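Local coordinates for peroxisomal fatty acid beta-oxidation multifunctional protein MFP2 (Arabidopsis thaliana, PDB 2WTB), which catalyses the hydratase and 3-hydroxyacyl-CoA dehydrogenase steps of peroxisomal fatty acid beta-oxidation during seed germination, at residues Leu384-Phe389 and Glu414-Gln419; Leu405-Phe410 and Ile435-Lys440; Cys421-Asn426 and Asp443-Ala448. One frame throughout, in Å; residues are numbered along the deposited sequence.

Overall arrangement
All three contacts lie in the NAD-binding domain of the dehydrogenase section, whose mostly parallel sheet and flanking helices make a Rossmann-type fold. Contacts 1 and 2 share helix 403-416, and the chain runs on from it into strand 422-425 of contact 3. Contacts 1 and 2 have centres about 14 Å apart and meet where E414 OE1 accepts a probable hydrogen bond from K440 N at 2.7 Å. The centres of contacts 2 and 3 are about 11 Å apart; F410 bridges them, its CD1 3.7 Å from I445 CD1. Between contacts 1 and 3, R444 NH1 comes within 3.0 Å of P418 O. Predicted catalytic E119 and E139 lie in the hydratase section, away from all three.

Contact 1 of 3, residues Leu384-Phe389 and Glu414-Gln419; sequences LDYESF and EKYCPQ
Y386 begins the contact with its CB, which sits over one face of the Y416 ring, 3.7 Å from the ring centroid, in a CH-pi contact. The two tyrosine rings are nearly parallel, 8° between planes, yet slid so far apart that they barely overlap, with centroids 5.1 Å from each other. A tyrosine suits position 416, partly exposed: a broad face for CB, a tolerated hydroxyl. Y386 also turns inward on its own loop: its CD1 stands over the centre of the F389 ring. E387 reaches back toward the helix end through a bend at its second torsion (chi2 -59°), which brings OE1 to the rim of the Y416 ring, 3.9 Å from CE1. C417 SG lies in the plane of the F389 ring, 4.0 Å from CD2, a sulfur-aromatic contact at the edge, while F389 O rests against P418 CD. The phenyl group continues to I339 and A316 of the neighbouring strands, a buried place that suits a wholly apolar ring. The loop after strand 380-383 thus meets the end of helix 403-416 mainly through shape and dispersion, though the E387 oxygen probably also favours the weakly positive C-H rim it faces.

Contact 2 of 3, residues Leu405-Phe410 and Ile435-Lys440; sequences LKQQIF and IGERTK
Q407 and I435 bring the two backbones to 4.5 Å, CA to CA, where the middle of helix 403-416 meets the end of the short helix 432-435. Both belong to the Rossmann-type fold: the longer helix connects parallel strands 394-397 and 422-425, and the shorter one lies on the way from 422-425 to 445-450. Q407 CA directs its hydrogen almost straight at I435 O, with 171° at the hydrogen. G436 then leaves helical geometry and starts a type I beta turn that ends at T439.

I435, the apolar centre, lays CG2 over one face of the F410 ring in a CH-pi contact, 3.5 Å from the centroid and offset toward F410 CD2, while CD1, carried outward by an extended second torsion (chi2 -179°), meets K406 CD at 3.8 Å. A branched aliphatic residue can serve both partners at once. F410 in turn presses on L423 and I445 of the sheet, and the lysine, whose aliphatic chain does the touching, places its NZ in a salt bridge with E397 and in a hydrogen bond to I400 O.

Toward solvent the contact becomes more polar. Q407 runs out in an extended chain alongside E437, its NE2 hydrogen-bonded to K434 O. R438 crosses it at about a right angle: Q407 CB lies over a guanidinium face, 3.2 Å from R438 NH1, and Q407 OE1 stands 3.5 Å above the guanidinium plane, with amide and guanidinium 59° apart. R438 NH1 also nears Q408 N at 3.1 Å, two donors close but not hydrogen-bonded. The long arginine suits this surface, its flat end against the helix. T439 finishes the turn: CG2 packs on F410 O, and OG1 donates to G436 O at 3.1 Å, from the same face as T439 N.

Contact 3 of 3, residues Cys421-Asn426 and Asp443-Ala448; sequences CILASN and DRIVGA
V446 CG1 touches both I422 CG2 and A424 CB, 3.8 and 3.7 Å away, at the apolar centre of one sheet face. That methyl is turned between the backbone N and the carbonyl carbon (chi1 67°), which points it at the neighbouring strand; the small A424 lets it settle close. Farther along this face A424 CB meets A448 CB. On the other face L423 CB packs on I445 CG1 at 3.7 Å.

Between the two layers of side chains the backbones run parallel, their short segments twisted by 41° against each other. L423 N bonds to R444 O, V446 N to L423 O, S425 N to V446 O at 2.9 Å, and A448 N to S425 O. At the polar edge R444 bends at its third torsion (chi3 -76°), and NH1 donates in the carbonyl plane to a lone pair of C421 O at 3.2 Å, though that oxygen is tilted out of the guanidinium plane, while L423 CD2 covers one guanidinium face. An alanine in place of R444 would remove that donor and is likely to leave C421 O without this partner and L423 CD2 without its flat neighbour.

The pair forms a beta-alpha-beta unit with helix 432-435. Strand 394-397 bonds to the other side of 422-425, helix 470-482 covers I422 and V446 through V472, and helix 403-416 covers the L423 and I445 face.

Contact 1 of 3, residues Leu384-Phe389 and Glu414-Gln419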
# COMPACT_ATOMS: atom_id res chain seq x y z
N LEU A 384 -2.58 -36.43 6.92
CA LEU A 384 -2.54 -36.60 8.37
C LEU A 384 -1.23 -37.27 8.76
O LEU A 384 -1.13 -37.88 9.83
CB LEU A 384 -3.73 -37.46 8.83
CG LEU A 384 -5.13 -36.91 8.56
CD1 LEU A 384 -6.19 -37.95 8.91
CD2 LEU A 384 -5.38 -35.63 9.34
N ASP A 385 -0.23 -37.14 7.90
CA ASP A 385 1.06 -37.80 8.09
C ASP A 385 2.21 -36.84 7.81
O ASP A 385 2.01 -35.73 7.32
CB ASP A 385 1.16 -39.03 7.19
CG ASP A 385 2.31 -39.94 7.57
OD1 ASP A 385 2.83 -39.81 8.69
OD2 ASP A 385 2.69 -40.80 6.74
N TYR A 386 3.43 -37.28 8.13
CA TYR A 386 4.62 -36.46 7.92
C TYR A 386 5.47 -36.96 6.75
O TYR A 386 6.34 -36.24 6.27
CB TYR A 386 5.49 -36.43 9.18
CG TYR A 386 5.05 -35.42 10.22
CD1 TYR A 386 5.03 -34.06 9.92
CD2 TYR A 386 4.69 -35.82 11.49
CE1 TYR A 386 4.64 -33.13 10.87
CE2 TYR A 386 4.30 -34.90 12.45
CZ TYR A 386 4.28 -33.56 12.13
OH TYR A 386 3.90 -32.64 13.09
N GLU A 387 5.20 -38.18 6.29
CA GLU A 387 6.00 -38.78 5.22
C GLU A 387 5.92 -37.97 3.93
O GLU A 387 6.72 -38.18 3.01
CB GLU A 387 5.57 -40.22 4.97
CG GLU A 387 6.00 -41.19 6.07
CD GLU A 387 7.50 -41.21 6.27
OE1 GLU A 387 7.95 -41.49 7.40
OE2 GLU A 387 8.24 -40.93 5.30
N SER A 388 4.96 -37.06 3.86
CA SER A 388 4.81 -36.20 2.69
C SER A 388 5.60 -34.91 2.84
O SER A 388 5.45 -33.98 2.06
CB SER A 388 3.33 -35.90 2.45
OG SER A 388 2.67 -35.58 3.66
N PHE A 389 6.45 -34.87 3.86
CA PHE A 389 7.28 -33.69 4.13
C PHE A 389 8.70 -33.90 3.61
O PHE A 389 9.54 -33.00 3.68
CB PHE A 389 7.32 -33.40 5.63
CG PHE A 389 6.06 -32.77 6.15
CD1 PHE A 389 4.83 -33.34 5.91
CD2 PHE A 389 6.12 -31.61 6.90
CE1 PHE A 389 3.67 -32.76 6.40
CE2 PHE A 389 4.97 -31.03 7.39
CZ PHE A 389 3.74 -31.60 7.14
N GLU A 414 12.04 -31.13 12.05
CA GLU A 414 13.47 -31.36 11.87
C GLU A 414 13.75 -32.81 11.49
O GLU A 414 14.75 -33.11 10.84
CB GLU A 414 14.22 -31.00 13.15
CG GLU A 414 15.72 -31.20 13.07
CD GLU A 414 16.39 -31.03 14.42
OE1 GLU A 414 17.44 -30.35 14.48
OE2 GLU A 414 15.87 -31.56 15.42
N LYS A 415 12.85 -33.71 11.90
CA LYS A 415 13.03 -35.13 11.65
C LYS A 415 12.62 -35.54 10.24
O LYS A 415 13.40 -36.15 9.51
CB LYS A 415 12.26 -35.96 12.68
CG LYS A 415 12.44 -37.46 12.52
CD LYS A 415 11.55 -38.23 13.49
CE LYS A 415 11.91 -37.94 14.93
NZ LYS A 415 11.02 -38.67 15.88
N TYR A 416 11.39 -35.20 9.85
CA TYR A 416 10.82 -35.66 8.59
C TYR A 416 11.11 -34.74 7.40
O TYR A 416 10.84 -35.10 6.25
CB TYR A 416 9.31 -35.87 8.73
CG TYR A 416 8.92 -36.87 9.79
CD1 TYR A 416 8.92 -38.23 9.53
CD2 TYR A 416 8.56 -36.45 11.07
CE1 TYR A 416 8.57 -39.15 10.50
CE2 TYR A 416 8.21 -37.36 12.05
CZ TYR A 416 8.21 -38.71 11.76
OH TYR A 416 7.86 -39.62 12.73
N CYS A 417 11.65 -33.56 7.67
CA CYS A 417 11.91 -32.59 6.61
C CYS A 417 13.32 -32.71 6.04
O CYS A 417 14.21 -33.27 6.69
CB CYS A 417 11.69 -31.16 7.12
SG CYS A 417 9.97 -30.66 7.23
N PRO A 418 13.52 -32.20 4.82
CA PRO A 418 14.85 -32.08 4.21
C PRO A 418 15.72 -31.10 4.99
O PRO A 418 15.19 -30.23 5.69
CB PRO A 418 14.55 -31.52 2.82
CG PRO A 418 13.12 -31.88 2.56
CD PRO A 418 12.45 -31.81 3.89
N GLN A 419 17.04 -31.24 4.88
CA GLN A 419 17.97 -30.44 5.67
C GLN A 419 17.96 -28.96 5.31
O GLN A 419 18.42 -28.12 6.08
CB GLN A 419 19.39 -31.00 5.53
CG GLN A 419 19.48 -32.51 5.66
CD GLN A 419 18.81 -33.03 6.92
OE1 GLN A 419 18.56 -32.28 7.86
NE2 GLN A 419 18.53 -34.33 6.95

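Contact 2 of 3, residues Leu405-Phe410 and Ile435-Lys440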
# COMPACT_ATOMS: atom_id res chain seq x y z
N LEU A 405 3.35 -27.97 22.78
CA LEU A 405 2.92 -28.55 21.51
C LEU A 405 3.78 -28.08 20.33
O LEU A 405 4.12 -28.87 19.45
CB LEU A 405 1.44 -28.24 21.26
CG LEU A 405 0.86 -28.49 19.86
CD1 LEU A 405 1.22 -29.87 19.34
CD2 LEU A 405 -0.65 -28.31 19.90
N LYS A 406 4.11 -26.79 20.30
CA LYS A 406 4.94 -26.24 19.23
C LYS A 406 6.35 -26.84 19.23
O LYS A 406 6.87 -27.22 18.19
CB LYS A 406 5.02 -24.72 19.33
CG LYS A 406 3.87 -23.97 18.68
CD LYS A 406 3.90 -22.50 19.04
CE LYS A 406 3.15 -21.64 18.03
NZ LYS A 406 1.70 -21.92 18.01
N GLN A 407 6.95 -26.93 20.42
CA GLN A 407 8.27 -27.53 20.56
C GLN A 407 8.30 -28.92 19.94
O GLN A 407 9.31 -29.32 19.34
CB GLN A 407 8.67 -27.61 22.03
CG GLN A 407 9.20 -26.31 22.61
CD GLN A 407 9.44 -26.39 24.10
OE1 GLN A 407 8.79 -27.16 24.81
NE2 GLN A 407 10.38 -25.59 24.60
N GLN A 408 7.20 -29.64 20.08
CA GLN A 408 7.10 -31.01 19.57
C GLN A 408 6.98 -31.04 18.05
O GLN A 408 7.55 -31.90 17.39
CB GLN A 408 5.92 -31.74 20.21
CG GLN A 408 5.75 -33.18 19.74
CD GLN A 408 6.97 -34.03 20.04
OE1 GLN A 408 7.69 -33.80 21.01
NE2 GLN A 408 7.21 -35.03 19.20
N ILE A 409 6.23 -30.09 17.51
CA ILE A 409 6.04 -30.01 16.06
C ILE A 409 7.36 -29.76 15.35
O ILE A 409 7.62 -30.33 14.29
CB ILE A 409 5.03 -28.91 15.68
CG1 ILE A 409 3.65 -29.25 16.26
CG2 ILE A 409 4.96 -28.75 14.17
CD1 ILE A 409 2.55 -28.34 15.76
N PHE A 410 8.20 -28.91 15.93
CA PHE A 410 9.49 -28.59 15.34
C PHE A 410 10.50 -29.72 15.52
O PHE A 410 11.47 -29.83 14.76
CB PHE A 410 10.03 -27.27 15.89
CG PHE A 410 9.54 -26.07 15.14
CD1 PHE A 410 10.41 -25.26 14.44
CD2 PHE A 410 8.19 -25.76 15.11
CE1 PHE A 410 9.96 -24.16 13.74
CE2 PHE A 410 7.72 -24.66 14.41
CZ PHE A 410 8.61 -23.86 13.73
N ILE A 435 10.63 -22.43 20.76
CA ILE A 435 9.97 -23.38 19.87
C ILE A 435 10.97 -24.39 19.30
O ILE A 435 10.68 -25.58 19.22
CB ILE A 435 9.25 -22.66 18.72
CG1 ILE A 435 8.12 -21.78 19.26
CG2 ILE A 435 8.71 -23.66 17.72
CD1 ILE A 435 7.34 -21.06 18.19
N GLY A 436 12.15 -23.91 18.93
CA GLY A 436 13.18 -24.77 18.37
C GLY A 436 14.12 -25.33 19.42
O GLY A 436 15.26 -25.70 19.11
N GLU A 437 13.65 -25.41 20.65
CA GLU A 437 14.46 -25.89 21.76
C GLU A 437 14.96 -27.32 21.55
O GLU A 437 16.13 -27.62 21.78
CB GLU A 437 13.68 -25.80 23.07
CG GLU A 437 14.42 -26.36 24.28
CD GLU A 437 15.64 -25.55 24.65
OE1 GLU A 437 15.73 -24.38 24.23
OE2 GLU A 437 16.51 -26.08 25.37
N ARG A 438 14.06 -28.20 21.12
CA ARG A 438 14.37 -29.62 20.99
C ARG A 438 15.11 -29.97 19.70
O ARG A 438 15.34 -31.15 19.41
CB ARG A 438 13.10 -30.46 21.12
CG ARG A 438 12.34 -30.28 22.42
CD ARG A 438 11.38 -31.44 22.65
NE ARG A 438 10.54 -31.23 23.83
CZ ARG A 438 9.25 -30.90 23.78
NH1 ARG A 438 8.65 -30.74 22.60
NH2 ARG A 438 8.57 -30.72 24.90
N THR A 439 15.47 -28.96 18.92
CA THR A 439 16.17 -29.20 17.66
C THR A 439 17.55 -28.55 17.65
O THR A 439 17.94 -27.87 18.59
CB THR A 439 15.37 -28.65 16.46
OG1 THR A 439 15.52 -27.23 16.39
CG2 THR A 439 13.89 -29.01 16.59
N LYS A 440 18.29 -28.79 16.57
CA LYS A 440 19.57 -28.14 16.35
C LYS A 440 19.52 -27.39 15.03
O LYS A 440 20.53 -27.26 14.34
CB LYS A 440 20.70 -29.16 16.33
CG LYS A 440 20.97 -29.81 17.68
CD LYS A 440 22.10 -30.82 17.59
CE LYS A 440 22.33 -31.50 18.93
NZ LYS A 440 22.47 -30.51 20.03

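Contact 3 of 3, residues Cys421-Asn426 and Asp443-Ala448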
# COMPACT_ATOMS: atom_id res chain seq x y z
N CYS A 421 15.09 -27.40 4.31
CA CYS A 421 13.72 -26.91 4.49
C CYS A 421 13.63 -25.82 5.56
O CYS A 421 14.20 -25.95 6.65
CB CYS A 421 12.79 -28.06 4.84
SG CYS A 421 11.07 -27.61 4.96
N ILE A 422 12.91 -24.75 5.24
CA ILE A 422 12.73 -23.64 6.18
C ILE A 422 11.71 -23.99 7.26
O ILE A 422 10.61 -24.45 6.96
CB ILE A 422 12.30 -22.35 5.45
CG1 ILE A 422 13.42 -21.86 4.54
CG2 ILE A 422 11.92 -21.28 6.45
CD1 ILE A 422 13.04 -20.70 3.66
N LEU A 423 12.08 -23.77 8.52
CA LEU A 423 11.22 -24.09 9.65
C LEU A 423 10.55 -22.83 10.20
O LEU A 423 10.93 -22.33 11.26
CB LEU A 423 12.01 -24.81 10.74
CG LEU A 423 12.21 -26.32 10.58
CD1 LEU A 423 12.29 -26.73 9.11
CD2 LEU A 423 13.44 -26.80 11.34
N ALA A 424 9.56 -22.34 9.48
CA ALA A 424 8.90 -21.08 9.83
C ALA A 424 7.69 -21.30 10.73
O ALA A 424 7.01 -22.33 10.64
CB ALA A 424 8.51 -20.33 8.58
N SER A 425 7.41 -20.33 11.59
CA SER A 425 6.26 -20.39 12.48
C SER A 425 5.41 -19.13 12.42
O SER A 425 5.94 -18.02 12.31
CB SER A 425 6.71 -20.63 13.92
OG SER A 425 5.64 -20.39 14.82
N ASN A 426 4.10 -19.31 12.48
CA ASN A 426 3.15 -18.21 12.47
C ASN A 426 2.81 -17.77 13.90
O ASN A 426 1.85 -17.03 14.12
CB ASN A 426 1.89 -18.62 11.71
CG ASN A 426 0.79 -17.58 11.77
OD1 ASN A 426 0.98 -16.43 11.38
ND2 ASN A 426 -0.37 -17.98 12.27
N ASP A 443 19.22 -22.18 12.81
CA ASP A 443 19.49 -21.35 11.65
C ASP A 443 18.35 -21.41 10.64
O ASP A 443 18.22 -20.53 9.78
CB ASP A 443 20.80 -21.77 10.98
CG ASP A 443 20.71 -23.16 10.37
OD1 ASP A 443 20.27 -24.09 11.08
OD2 ASP A 443 21.08 -23.31 9.19
N ARG A 444 17.52 -22.44 10.75
CA ARG A 444 16.43 -22.66 9.80
C ARG A 444 15.09 -22.17 10.34
O ARG A 444 14.10 -22.13 9.61
CB ARG A 444 16.31 -24.15 9.46
CG ARG A 444 17.36 -24.66 8.49
CD ARG A 444 16.97 -26.03 7.97
NE ARG A 444 17.19 -27.09 8.95
CZ ARG A 444 16.54 -28.25 8.96
NH1 ARG A 444 15.61 -28.50 8.05
NH2 ARG A 444 16.81 -29.16 9.89
N ILE A 445 15.06 -21.82 11.62
CA ILE A 445 13.81 -21.40 12.26
C ILE A 445 13.60 -19.90 12.18
O ILE A 445 14.42 -19.11 12.64
CB ILE A 445 13.75 -21.86 13.73
CG1 ILE A 445 13.58 -23.38 13.80
CG2 ILE A 445 12.62 -21.17 14.46
CD1 ILE A 445 13.80 -23.96 15.18
N VAL A 446 12.48 -19.51 11.57
CA VAL A 446 12.16 -18.10 11.36
C VAL A 446 10.68 -17.85 11.62
O VAL A 446 9.88 -18.78 11.68
CB VAL A 446 12.51 -17.66 9.92
CG1 VAL A 446 11.61 -18.35 8.91
CG2 VAL A 446 12.43 -16.14 9.78
N GLY A 447 10.32 -16.58 11.80
CA GLY A 447 8.94 -16.21 12.06
C GLY A 447 8.23 -15.63 10.86
O GLY A 447 8.59 -14.57 10.35
N ALA A 448 7.21 -16.34 10.38
CA ALA A 448 6.37 -15.85 9.30
C ALA A 448 5.02 -15.42 9.87
O ALA A 448 4.07 -16.20 9.91
CB ALA A 448 6.19 -16.92 8.23